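PDB 4DAM: single-stranded DNA-binding protein 1 from Streptomyces coelicolor, which probably binds single-stranded DNA as a homotetramer, through the OB-fold domain that makes up most of the piece of the longer protein described here. Local coordinates for residues G22-T27 against D85-Q90; G36-F41 against T66-R71; R42-A47 against T62-V67; R92-T97 against D109-A114. The protein carries 1 engineered substitution. One frame throughout, in Å; residues are numbered along the deposited sequence.

Interaction 1 (G22-T27 against D85-Q90); sequences GNVATT and DPVVVQ
In the closed OB-fold barrel, strand 17-33 pairs with strand 86-100 where Gly-22 and Asn-23 meet Val-87 and Pro-86. The pairing is antiparallel in register, yet the two short segments run at 112° to each other, so they soon part, as expected where strands coil sharply round a small barrel. Gly-22 and Val-87 form the hydrogen-bonded pair. Gly-22 N donates to Val-87 O at 3.0 Å, almost in line with the carbonyl, and Val-87 N returns a bond to Gly-22 O at 2.8 Å. Gly-22 O has a second donor in NH2 of Arg-121, so this buried carbonyl is held twice. Asn-23 and Pro-86 form the next, non-hydrogen-bonded pair, a position where the proline needs no N-H toward its neighbour; their CA atoms are 4.4 Å apart. Beyond it, Val-24 N bonds Asp-85 O at 2.9 Å, and the CA of Asn-23 brings its hydrogen to the same oxygen, 3.3 Å away. The Asp-85 carboxylate turns elsewhere, its OD2 taking the backbone N-H of Ala-82. Val-24 packs on Phe-41, Val-87 on Leu-43, and the two valines on each other. With CG1 of Val-24 opposite its backbone N (chi1 177°), the other methyl is left facing the opposite strand, and CG2 of Val-24 rests 3.9 Å from CG1 of Val-87.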
loop_
_atom_site.group_PDB
_atom_site.type_symbol
_atom_site.label_atom_id
_atom_site.label_comp_id
_atom_site.label_asym_id
_atom_site.label_seq_id
_atom_site.Cartn_x
_atom_site.Cartn_y
_atom_site.Cartn_z
ATOM N N GLY A 22 10.077 -0.347 -10.334
ATOM C CA GLY A 22 10.178 -0.657 -11.719
ATOM C C GLY A 22 11.355 0.020 -12.373
ATOM O O GLY A 22 12.316 0.352 -11.730
ATOM N N ASN A 23 11.251 0.195 -13.679
ATOM C CA ASN A 23 12.298 0.817 -14.449
ATOM C C ASN A 23 11.794 2.018 -15.221
ATOM O O ASN A 23 10.684 2.017 -15.744
ATOM C CB ASN A 23 12.943 -0.205 -15.383
ATOM C CG ASN A 23 13.687 -1.273 -14.601
ATOM O OD1 ASN A 23 14.883 -1.187 -14.392
ATOM N ND2 ASN A 23 12.969 -2.242 -14.124
ATOM N N VAL A 24 12.637 3.043 -15.272
ATOM C CA VAL A 24 12.386 4.204 -16.115
ATOM C C VAL A 24 12.328 3.738 -17.577
ATOM O O VAL A 24 13.282 3.140 -18.094
ATOM C CB VAL A 24 13.430 5.304 -15.907
ATOM C CG1 VAL A 24 13.157 6.474 -16.885
ATOM C CG2 VAL A 24 13.481 5.765 -14.436
ATOM N N ALA A 25 11.202 4.003 -18.246
ATOM C CA ALA A 25 10.940 3.420 -19.569
ATOM C C ALA A 25 11.066 4.427 -20.705
ATOM O O ALA A 25 11.184 4.046 -21.873
ATOM C CB ALA A 25 9.563 2.748 -19.573
ATOM N N THR A 26 11.027 5.706 -20.376
ATOM C CA THR A 26 11.220 6.809 -21.328
ATOM C C THR A 26 12.118 7.847 -20.719
ATOM O O THR A 26 12.155 7.990 -19.484
ATOM C CB THR A 26 9.880 7.502 -21.728
ATOM O OG1 THR A 26 9.235 8.104 -20.573
ATOM C CG2 THR A 26 8.944 6.496 -22.434
ATOM N N THR A 27 12.810 8.612 -21.568
ATOM C CA THR A 27 13.653 9.683 -21.064
ATOM C C THR A 27 12.762 10.727 -20.399
ATOM O O THR A 27 11.763 11.182 -20.983
ATOM C CB THR A 27 14.484 10.356 -22.165
ATOM O OG1 THR A 27 15.314 9.379 -22.795
ATOM C CG2 THR A 27 15.390 11.445 -21.553
ATOM N N ASP A 85 16.899 2.931 -15.704
ATOM C CA ASP A 85 17.212 2.995 -14.283
ATOM C C ASP A 85 16.147 2.281 -13.437
ATOM O O ASP A 85 14.944 2.582 -13.552
ATOM C CB ASP A 85 17.268 4.433 -13.783
ATOM C CG ASP A 85 18.530 5.166 -14.186
ATOM O OD1 ASP A 85 19.478 4.532 -14.706
ATOM O OD2 ASP A 85 18.566 6.397 -13.945
ATOM N N PRO A 86 16.579 1.377 -12.550
ATOM C CA PRO A 86 15.634 0.794 -11.587
ATOM C C PRO A 86 15.325 1.785 -10.487
ATOM O O PRO A 86 16.235 2.370 -9.893
ATOM C CB PRO A 86 16.364 -0.431 -11.053
ATOM C CG PRO A 86 17.786 -0.144 -11.284
ATOM C CD PRO A 86 17.876 0.682 -12.525
ATOM N N VAL A 87 14.027 2.017 -10.248
ATOM C CA VAL A 87 13.613 3.012 -9.283
ATOM C C VAL A 87 12.473 2.489 -8.409
ATOM O O VAL A 87 11.760 1.562 -8.794
ATOM C CB VAL A 87 13.158 4.333 -9.958
ATOM C CG1 VAL A 87 14.331 4.996 -10.676
ATOM C CG2 VAL A 87 12.009 4.096 -10.920
ATOM N N VAL A 88 12.372 3.082 -7.227
ATOM C CA VAL A 88 11.224 2.912 -6.357
ATOM C C VAL A 88 10.483 4.246 -6.315
ATOM O O VAL A 88 11.096 5.298 -6.095
ATOM C CB VAL A 88 11.609 2.399 -4.960
ATOM C CG1 VAL A 88 12.771 3.133 -4.326
ATOM C CG2 VAL A 88 10.385 2.411 -4.035
ATOM N N VAL A 89 9.178 4.190 -6.545
ATOM C CA VAL A 89 8.333 5.381 -6.606
ATOM C C VAL A 89 7.191 5.206 -5.609
ATOM O O VAL A 89 6.506 4.187 -5.636
ATOM C CB VAL A 89 7.773 5.592 -8.039
ATOM C CG1 VAL A 89 6.771 6.777 -8.090
ATOM C CG2 VAL A 89 8.929 5.745 -9.066
ATOM N N GLN A 90 6.994 6.203 -4.751
ATOM C CA GLN A 90 5.815 6.261 -3.882
ATOM C C GLN A 90 5.016 7.488 -4.251
ATOM O O GLN A 90 5.565 8.574 -4.403
ATOM C CB GLN A 90 6.210 6.353 -2.425
ATOM C CG GLN A 90 5.037 6.117 -1.493
ATOM C CD GLN A 90 5.189 6.818 -0.146
ATOM O OE1 GLN A 90 4.661 6.332 0.860
ATOM N NE2 GLN A 90 5.916 7.943 -0.109
#

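Interaction 2 (G36-F41 against T66-R71); sequences GPSVRF and TVWANR
Ala-69 O is gripped from several directions: Val-39 N donates to it at 3.0 Å, a water donates to it at 2.8 Å, and the CA of Ser-38 brings a hydrogen close. The same water lies 2.6 Å from OG of Ser-38 and sits in the plane of the Trp-68 ring, at its edge. It thus ties a side-chain hydroxyl of one strand to a carbonyl of the other. Further along, Phe-41 and Val-67 exchange two backbone bonds. At the Pro-37 end the bond from Arg-71 N to Pro-37 O is weak, and a second water bridges the same two atoms.

Outside, Arg-40 runs alongside Trp-68, the two side chains pointing the same way. CB of Arg-40 lies over the six-membered ring, 4.0 Å from its centroid, and CD touches CH2 of Trp-68 at 3.7 Å, while the guanidinium is turned 62° from the indole. Inside, the Phe-41 ring swings across to its neighbour because CG sits between the backbone N and carbonyl carbon (chi1 63°). CB of Val-67 then lies over one ring face, 3.9 Å from the Phe-41 centroid. Pro-28 backs Phe-41, and Ala-74 of helix 71-80 touches Val-39. Apolar Val-39, Phe-41, Val-67 and Ala-69 on one face, with Ser-38, Arg-40, Trp-68 and Asn-70 on the other, suit a beta hairpin forming neighbouring strands of an OB-fold barrel.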
loop_
_atom_site.group_PDB
_atom_site.type_symbol
_atom_site.label_atom_id
_atom_site.label_comp_id
_atom_site.label_asym_id
_atom_site.label_seq_id
_atom_site.Cartn_x
_atom_site.Cartn_y
_atom_site.Cartn_z
ATOM N N GLY A 36 5.847 26.034 -11.133
ATOM C CA GLY A 36 7.149 25.521 -10.706
ATOM C C GLY A 36 7.686 24.419 -11.612
ATOM O O GLY A 36 7.053 24.075 -12.610
ATOM N N PRO A 37 8.826 23.828 -11.247
ATOM C CA PRO A 37 9.387 22.738 -12.041
ATOM C C PRO A 37 8.505 21.497 -12.082
ATOM O O PRO A 37 7.790 21.193 -11.117
ATOM C CB PRO A 37 10.716 22.427 -11.350
ATOM C CG PRO A 37 10.631 23.016 -10.004
ATOM C CD PRO A 37 9.676 24.166 -10.087
ATOM N N SER A 38 8.548 20.799 -13.206
ATOM C CA SER A 38 7.750 19.580 -13.385
ATOM C C SER A 38 8.571 18.606 -14.154
ATOM O O SER A 38 9.291 19.008 -15.071
ATOM C CB SER A 38 6.486 19.915 -14.179
ATOM O OG SER A 38 5.902 18.789 -14.827
ATOM N N VAL A 39 8.483 17.330 -13.791
ATOM C CA VAL A 39 9.078 16.275 -14.585
ATOM C C VAL A 39 8.100 15.139 -14.747
ATOM O O VAL A 39 7.265 14.903 -13.866
ATOM C CB VAL A 39 10.338 15.770 -13.894
ATOM C CG1 VAL A 39 9.997 14.903 -12.687
ATOM C CG2 VAL A 39 11.249 15.069 -14.897
ATOM N N ARG A 40 8.151 14.478 -15.898
ATOM C CA ARG A 40 7.326 13.303 -16.146
ATOM C C ARG A 40 8.170 12.258 -16.828
ATOM O O ARG A 40 9.085 12.576 -17.606
ATOM C CB ARG A 40 6.094 13.619 -16.970
ATOM C CG ARG A 40 6.338 14.094 -18.348
ATOM C CD ARG A 40 5.095 13.940 -19.198
ATOM N NE ARG A 40 5.267 14.679 -20.433
ATOM C CZ ARG A 40 5.784 14.204 -21.560
ATOM N NH1 ARG A 40 6.174 12.940 -21.661
ATOM N NH2 ARG A 40 5.899 15.012 -22.606
ATOM N N PHE A 41 7.876 11.010 -16.508
ATOM C CA PHE A 41 8.487 9.878 -17.193
ATOM C C PHE A 41 7.583 8.672 -17.105
ATOM O O PHE A 41 6.741 8.565 -16.215
ATOM C CB PHE A 41 9.891 9.548 -16.659
ATOM C CG PHE A 41 9.919 9.127 -15.229
ATOM C CD1 PHE A 41 9.900 7.783 -14.887
ATOM C CD2 PHE A 41 10.010 10.070 -14.224
ATOM C CE1 PHE A 41 9.929 7.393 -13.546
ATOM C CE2 PHE A 41 10.049 9.692 -12.885
ATOM C CZ PHE A 41 10.011 8.349 -12.559
ATOM N N THR A 66 2.505 6.704 -15.884
ATOM C CA THR A 66 3.152 7.995 -16.093
ATOM C C THR A 66 3.383 8.610 -14.727
ATOM O O THR A 66 2.435 8.820 -13.958
ATOM C CB THR A 66 2.304 8.938 -16.934
ATOM O OG1 THR A 66 2.052 8.314 -18.203
ATOM C CG2 THR A 66 3.023 10.248 -17.155
ATOM N N VAL A 67 4.637 8.843 -14.407
ATOM C CA VAL A 67 5.028 9.407 -13.132
ATOM C C VAL A 67 5.289 10.897 -13.277
ATOM O O VAL A 67 6.033 11.340 -14.156
ATOM C CB VAL A 67 6.297 8.729 -12.552
ATOM C CG1 VAL A 67 6.695 9.365 -11.226
ATOM C CG2 VAL A 67 6.120 7.214 -12.420
ATOM N N TRP A 68 4.665 11.663 -12.377
ATOM C CA TRP A 68 4.781 13.107 -12.340
ATOM C C TRP A 68 5.431 13.535 -11.051
ATOM O O TRP A 68 5.080 13.059 -9.986
ATOM C CB TRP A 68 3.407 13.746 -12.399
ATOM C CG TRP A 68 2.639 13.451 -13.644
ATOM C CD1 TRP A 68 1.805 12.370 -13.907
ATOM C CD2 TRP A 68 2.632 14.249 -14.862
ATOM N NE1 TRP A 68 1.277 12.457 -15.166
ATOM C CE2 TRP A 68 1.748 13.572 -15.793
ATOM C CE3 TRP A 68 3.241 15.432 -15.247
ATOM C CZ2 TRP A 68 1.479 14.086 -17.054
ATOM C CZ3 TRP A 68 2.974 15.931 -16.537
ATOM C CH2 TRP A 68 2.131 15.257 -17.413
ATOM N N ALA A 69 6.371 14.459 -11.144
ATOM C CA ALA A 69 7.002 15.047 -9.986
ATOM C C ALA A 69 7.033 16.565 -10.113
ATOM O O ALA A 69 7.047 17.109 -11.219
ATOM C CB ALA A 69 8.418 14.479 -9.803
ATOM N N ASN A 70 7.053 17.237 -8.970
ATOM C CA ASN A 70 7.119 18.667 -8.919
ATOM C C ASN A 70 8.134 19.187 -7.897
ATOM O O ASN A 70 8.698 18.410 -7.130
ATOM C CB ASN A 70 5.719 19.184 -8.568
ATOM C CG ASN A 70 4.768 19.117 -9.702
ATOM O OD1 ASN A 70 4.883 19.864 -10.624
ATOM N ND2 ASN A 70 3.808 18.231 -9.620
ATOM N N ARG A 71 8.366 20.493 -7.893
ATOM C CA ARG A 71 9.211 21.139 -6.900
ATOM C C ARG A 71 10.605 20.496 -6.821
ATOM O O ARG A 71 11.194 20.166 -7.876
ATOM C CB ARG A 71 8.483 21.195 -5.561
ATOM C CG ARG A 71 7.173 21.986 -5.674
ATOM C CD ARG A 71 6.960 22.841 -4.448
ATOM N NE ARG A 71 5.641 23.493 -4.412
ATOM C CZ ARG A 71 5.232 24.434 -5.273
ATOM N NH1 ARG A 71 6.006 24.844 -6.284
ATOM N NH2 ARG A 71 4.021 24.960 -5.136
HETATM O O HOH W 1 6.825 22.545 -8.931
HETATM O O HOH W 2 4.818 17.473 -12.919
#

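Interaction 3 (R42-A47 against T62-V67); sequences RLAVTA and TNFFTV
Arg-42 lays its guanidinium over one face of the Phe-64 ring, the two planes only 10° apart. NH2 of Arg-42 comes to 3.3 Å from CG of Phe-64, and NE reaches CD2, so the overlap falls on the near part of the ring rather than its centre. The arginine gets there fully stretched: CG stands opposite the backbone N (chi1 -171°) and the chain stays extended to NE. CG2 of Thr-62 covers the opposite face of the ring, 3.5 Å above its plane, and CB of Ala-44 comes obliquely to CE2 of Phe-64 at 3.7 Å. Were Phe-64 an alanine, CB would stay against the guanidinium but the ring would be gone, and the Arg-42 side chain would probably be freer to swing. These residues lie on the outer face of the long hairpin made by strands 36-51 and 56-70 of the OB-fold barrel, where the backbones are held by four N-H to O bonds between Leu-43 and Phe-65 and between Val-45 and Asn-63. On the inner face CG2 of Val-45 meets the edge of the Phe-65 ring, 3.8 Å from CE1. Phe-65 also packs on Leu-93 of another subunit. Leu-43 presses its CB against CG2 of Val-67 at 3.7 Å. Toward the hairpin's turn, Thr-46 and Thr-62 share one torsion, each OG1 opposite its own carbonyl carbon, and the two OG1 atoms are hydrogen-bonded at 2.7 Å.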
loop_
_atom_site.group_PDB
_atom_site.type_symbol
_atom_site.label_atom_id
_atom_site.label_comp_id
_atom_site.label_asym_id
_atom_site.label_seq_id
_atom_site.Cartn_x
_atom_site.Cartn_y
_atom_site.Cartn_z
ATOM N N ARG A 42 7.797 7.733 -18.017
ATOM C CA ARG A 42 7.069 6.471 -17.994
ATOM C C ARG A 42 7.808 5.467 -17.135
ATOM O O ARG A 42 9.018 5.362 -17.204
ATOM C CB ARG A 42 6.913 5.950 -19.407
ATOM C CG ARG A 42 5.993 4.757 -19.609
ATOM C CD ARG A 42 5.829 4.588 -21.119
ATOM N NE ARG A 42 4.931 3.522 -21.536
ATOM C CZ ARG A 42 3.606 3.554 -21.462
ATOM N NH1 ARG A 42 2.964 4.595 -20.931
ATOM N NH2 ARG A 42 2.927 2.509 -21.900
ATOM N N LEU A 43 7.058 4.746 -16.311
ATOM C CA LEU A 43 7.591 3.722 -15.420
ATOM C C LEU A 43 6.994 2.373 -15.800
ATOM O O LEU A 43 5.770 2.234 -15.918
ATOM C CB LEU A 43 7.221 4.031 -13.969
ATOM C CG LEU A 43 7.701 3.047 -12.889
ATOM C CD1 LEU A 43 9.212 3.156 -12.684
ATOM C CD2 LEU A 43 6.948 3.276 -11.571
ATOM N N ALA A 44 7.856 1.385 -15.984
ATOM C CA ALA A 44 7.445 0.001 -16.275
ATOM C C ALA A 44 7.653 -0.872 -15.056
ATOM O O ALA A 44 8.780 -1.013 -14.576
ATOM C CB ALA A 44 8.243 -0.567 -17.445
ATOM N N VAL A 45 6.565 -1.486 -14.581
ATOM C CA VAL A 45 6.605 -2.327 -13.401
ATOM C C VAL A 45 6.180 -3.745 -13.793
ATOM O O VAL A 45 5.009 -3.989 -14.109
ATOM C CB VAL A 45 5.670 -1.759 -12.301
ATOM C CG1 VAL A 45 5.665 -2.642 -11.056
ATOM C CG2 VAL A 45 6.007 -0.306 -11.982
ATOM N N THR A 46 7.137 -4.666 -13.806
ATOM C CA THR A 46 6.881 -6.024 -14.290
ATOM C C THR A 46 6.793 -7.004 -13.127
ATOM O O THR A 46 7.745 -7.151 -12.356
ATOM C CB THR A 46 7.962 -6.466 -15.299
ATOM O OG1 THR A 46 7.974 -5.552 -16.391
ATOM C CG2 THR A 46 7.657 -7.862 -15.849
ATOM N N ALA A 47 5.637 -7.650 -12.992
ATOM C CA ALA A 47 5.451 -8.719 -12.012
ATOM C C ALA A 47 6.221 -9.932 -12.522
ATOM O O ALA A 47 6.372 -10.111 -13.723
ATOM C CB ALA A 47 3.968 -9.049 -11.845
ATOM N N THR A 62 3.181 -6.510 -17.248
ATOM C CA THR A 62 3.825 -5.218 -17.025
ATOM C C THR A 62 2.782 -4.096 -16.896
ATOM O O THR A 62 2.013 -3.848 -17.828
ATOM C CB THR A 62 4.831 -4.857 -18.145
ATOM O OG1 THR A 62 5.891 -5.827 -18.146
ATOM C CG2 THR A 62 5.398 -3.477 -17.903
ATOM N N ASN A 63 2.786 -3.431 -15.738
ATOM C CA ASN A 63 2.033 -2.209 -15.518
ATOM C C ASN A 63 2.880 -1.022 -15.984
ATOM O O ASN A 63 4.024 -0.845 -15.526
ATOM C CB ASN A 63 1.716 -1.984 -14.028
ATOM C CG ASN A 63 0.558 -2.834 -13.486
ATOM O OD1 ASN A 63 0.433 -3.054 -12.256
ATOM N ND2 ASN A 63 -0.289 -3.295 -14.362
ATOM N N PHE A 64 2.306 -0.166 -16.819
ATOM C CA PHE A 64 2.911 1.123 -17.156
ATOM C C PHE A 64 2.197 2.262 -16.453
ATOM O O PHE A 64 0.962 2.300 -16.417
ATOM C CB PHE A 64 2.887 1.376 -18.658
ATOM C CG PHE A 64 3.793 0.445 -19.424
ATOM C CD1 PHE A 64 3.295 -0.743 -19.950
ATOM C CD2 PHE A 64 5.146 0.721 -19.559
ATOM C CE1 PHE A 64 4.122 -1.617 -20.654
ATOM C CE2 PHE A 64 5.967 -0.143 -20.276
ATOM C CZ PHE A 64 5.450 -1.311 -20.803
ATOM N N PHE A 65 2.993 3.168 -15.902
ATOM C CA PHE A 65 2.511 4.380 -15.265
ATOM C C PHE A 65 3.223 5.588 -15.824
ATOM O O PHE A 65 4.396 5.523 -16.194
ATOM C CB PHE A 65 2.783 4.366 -13.768
ATOM C CG PHE A 65 2.199 3.207 -13.029
ATOM C CD1 PHE A 65 2.931 2.050 -12.821
ATOM C CD2 PHE A 65 0.915 3.289 -12.514
ATOM C CE1 PHE A 65 2.400 0.987 -12.132
ATOM C CE2 PHE A 65 0.376 2.227 -11.830
ATOM C CZ PHE A 65 1.115 1.064 -11.641
ATOM N N THR A 66 2.505 6.704 -15.884
ATOM C CA THR A 66 3.152 7.995 -16.093
ATOM C C THR A 66 3.383 8.610 -14.727
ATOM O O THR A 66 2.435 8.820 -13.958
ATOM C CB THR A 66 2.304 8.938 -16.934
ATOM O OG1 THR A 66 2.052 8.314 -18.203
ATOM C CG2 THR A 66 3.023 10.248 -17.155
ATOM N N VAL A 67 4.637 8.843 -14.407
ATOM C CA VAL A 67 5.028 9.407 -13.132
ATOM C C VAL A 67 5.289 10.897 -13.277
ATOM O O VAL A 67 6.033 11.340 -14.156
ATOM C CB VAL A 67 6.297 8.729 -12.552
ATOM C CG1 VAL A 67 6.695 9.365 -11.226
ATOM C CG2 VAL A 67 6.120 7.214 -12.420
#

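Interaction 4 (R92-T97 against D109-A114); sequences RLKVRT and DIDAVA
Arg-92 and Asp-111, like Lys-94 and Asp-109, are hydrogen-bonded pairs in the hairpin of strands 86-100 and 103-112, and here the contact is tight. Four backbone bonds join them; the one from Lys-94 N to Asp-109 O, 2.9 Å long, is nearly straight at 177°. Leu-93 and Ile-110 face the buried side, with CD1 of Leu-93 3.6 Å from Asp-109 O, and Leu-93 packs against Leu-93 of a neighbouring subunit.

The other face is looser and partly open to solvent. There the Arg-92 chain bends at chi3, and CG2 of Val-113 sits over one face of its guanidinium, 4.0 Å from NH1 of Arg-92. Val-113 and Ala-114 both face Gln-90, a classic beta bulge. NZ of Lys-94 leads away to a salt bridge with Glu-15. Arg-96 reaches back instead: its NE makes a 3.0 Å salt bridge to OD2 of Asp-109. The oxygen lies in the guanidinium plane, but the N-H arrives 40° out of the carboxylate plane. A water accepts from NH2 of Arg-96 and donates to OD2 of Asp-109 and to OD1 of Asp-111. With a leucine in place of Arg-96, the Asp-109 carboxylate would probably be left without its charged mate and the water without the N-H of NH2 that it accepts. The arginine thus probably offsets two carboxylates at once, Asp-109 directly and Asp-111 through water.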
loop_
_atom_site.group_PDB
_atom_site.type_symbol
_atom_site.label_atom_id
_atom_site.label_comp_id
_atom_site.label_asym_id
_atom_site.label_seq_id
_atom_site.Cartn_x
_atom_site.Cartn_y
_atom_site.Cartn_z
ATOM N N ARG A 92 0.669 9.172 -5.230
ATOM C CA ARG A 92 -0.777 9.027 -5.319
ATOM C C ARG A 92 -1.184 8.543 -6.698
ATOM O O ARG A 92 -0.776 9.119 -7.718
ATOM C CB ARG A 92 -1.438 10.375 -5.032
ATOM C CG ARG A 92 -1.214 10.810 -3.604
ATOM C CD ARG A 92 -1.903 12.071 -3.192
ATOM N NE ARG A 92 -1.006 13.217 -3.207
ATOM C CZ ARG A 92 -0.127 13.514 -2.239
ATOM N NH1 ARG A 92 -0.001 12.765 -1.141
ATOM N NH2 ARG A 92 0.630 14.581 -2.375
ATOM N N LEU A 93 -2.000 7.506 -6.732
ATOM C CA LEU A 93 -2.467 6.923 -7.987
ATOM C C LEU A 93 -3.655 7.698 -8.535
ATOM O O LEU A 93 -4.625 7.937 -7.809
ATOM C CB LEU A 93 -2.885 5.472 -7.757
ATOM C CG LEU A 93 -3.453 4.672 -8.941
ATOM C CD1 LEU A 93 -2.400 4.453 -10.022
ATOM C CD2 LEU A 93 -4.078 3.352 -8.505
ATOM N N LYS A 94 -3.573 8.061 -9.813
ATOM C CA LYS A 94 -4.689 8.676 -10.531
ATOM C C LYS A 94 -4.980 7.893 -11.805
ATOM O O LYS A 94 -4.152 7.852 -12.708
ATOM C CB LYS A 94 -4.389 10.144 -10.822
ATOM C CG LYS A 94 -4.025 10.990 -9.593
ATOM C CD LYS A 94 -5.224 11.246 -8.711
ATOM C CE LYS A 94 -4.919 11.744 -7.291
ATOM N NZ LYS A 94 -6.188 12.085 -6.564
ATOM N N VAL A 95 -6.163 7.269 -11.850
ATOM C CA VAL A 95 -6.625 6.495 -13.008
ATOM C C VAL A 95 -7.394 7.461 -13.882
ATOM O O VAL A 95 -8.320 8.112 -13.417
ATOM C CB VAL A 95 -7.585 5.330 -12.615
ATOM C CG1 VAL A 95 -8.180 4.618 -13.848
ATOM C CG2 VAL A 95 -6.880 4.367 -11.669
ATOM N N ARG A 96 -6.973 7.583 -15.129
ATOM C CA ARG A 96 -7.505 8.611 -16.041
ATOM C C ARG A 96 -8.074 7.996 -17.318
ATOM O O ARG A 96 -7.592 6.978 -17.754
ATOM C CB ARG A 96 -6.358 9.582 -16.345
ATOM C CG ARG A 96 -5.879 10.321 -15.117
ATOM C CD ARG A 96 -5.255 11.659 -15.412
ATOM N NE ARG A 96 -4.621 12.331 -14.261
ATOM C CZ ARG A 96 -5.217 13.100 -13.347
ATOM N NH1 ARG A 96 -6.533 13.314 -13.357
ATOM N NH2 ARG A 96 -4.464 13.660 -12.390
ATOM N N THR A 97 -9.108 8.598 -17.892
ATOM C CA THR A 97 -9.663 8.157 -19.193
ATOM C C THR A 97 -9.436 9.280 -20.172
ATOM O O THR A 97 -9.754 10.413 -19.852
ATOM C CB THR A 97 -11.210 7.849 -19.092
ATOM O OG1 THR A 97 -11.548 6.577 -19.697
ATOM C CG2 THR A 97 -12.028 8.936 -19.776
ATOM N N ASP A 109 -1.611 7.249 -13.770
ATOM C CA ASP A 109 -0.612 8.268 -13.392
ATOM C C ASP A 109 -0.231 8.038 -11.922
ATOM O O ASP A 109 -1.065 7.609 -11.112
ATOM C CB ASP A 109 -1.161 9.685 -13.466
ATOM C CG ASP A 109 -1.322 10.235 -14.875
ATOM O OD1 ASP A 109 -0.920 9.631 -15.859
ATOM O OD2 ASP A 109 -1.868 11.341 -15.009
ATOM N N ILE A 110 1.013 8.342 -11.579
ATOM C CA ILE A 110 1.437 8.420 -10.185
ATOM C C ILE A 110 1.959 9.830 -9.941
ATOM O O ILE A 110 2.883 10.286 -10.610
ATOM C CB ILE A 110 2.544 7.402 -9.813
ATOM C CG1 ILE A 110 2.086 5.982 -10.059
ATOM C CG2 ILE A 110 2.979 7.602 -8.340
ATOM C CD1 ILE A 110 3.156 4.919 -9.878
ATOM N N ASP A 111 1.323 10.541 -9.031
ATOM C CA ASP A 111 1.800 11.830 -8.577
ATOM C C ASP A 111 2.796 11.569 -7.448
ATOM O O ASP A 111 2.412 11.256 -6.314
ATOM C CB ASP A 111 0.627 12.710 -8.132
ATOM C CG ASP A 111 -0.250 13.178 -9.308
ATOM O OD1 ASP A 111 0.158 13.071 -10.488
ATOM O OD2 ASP A 111 -1.373 13.666 -9.057
ATOM N N ALA A 112 4.078 11.634 -7.785
ATOM C CA ALA A 112 5.128 11.120 -6.900
ATOM C C ALA A 112 5.396 11.989 -5.715
ATOM O O ALA A 112 5.453 13.217 -5.835
ATOM C CB ALA A 112 6.444 10.911 -7.653
ATOM N N VAL A 113 5.563 11.333 -4.570
ATOM C CA VAL A 113 6.001 11.954 -3.341
ATOM C C VAL A 113 7.485 11.659 -3.055
ATOM O O VAL A 113 8.202 12.491 -2.493
ATOM C CB VAL A 113 5.116 11.433 -2.169
ATOM C CG1 VAL A 113 5.645 11.922 -0.851
ATOM C CG2 VAL A 113 3.670 11.873 -2.382
ATOM N N ALA A 114 7.920 10.462 -3.443
ATOM C CA ALA A 114 9.286 9.992 -3.209
ATOM C C ALA A 114 9.705 9.162 -4.391
ATOM O O ALA A 114 8.901 8.400 -4.943
ATOM C CB ALA A 114 9.336 9.168 -1.922
HETATM O O HOH W 3 -1.709 13.237 -12.481
#

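All four contacts join neighbouring strands of one barrel, and all are partly buried. Interactions 1 and 3 lie closest to the chain's centre; interaction 2 is farthest out and has the most exposed residues. Interaction 1 is the smallest; its strands diverge, and backbone bonds do most of the work. Interactions 2 and 3 hold the same two strands and share Thr-66 and Val-67; both place an arginine against an aromatic ring outside and valines against phenylalanines within. Interaction 4 differs in its charge: a salt bridge with a water shared between two aspartates. Strand 86-100 links interactions 1 and 4. Interactions 3 and 4 touch one neighbouring subunit, interactions 1 and 4 another, whereas interaction 2 meets no other chain.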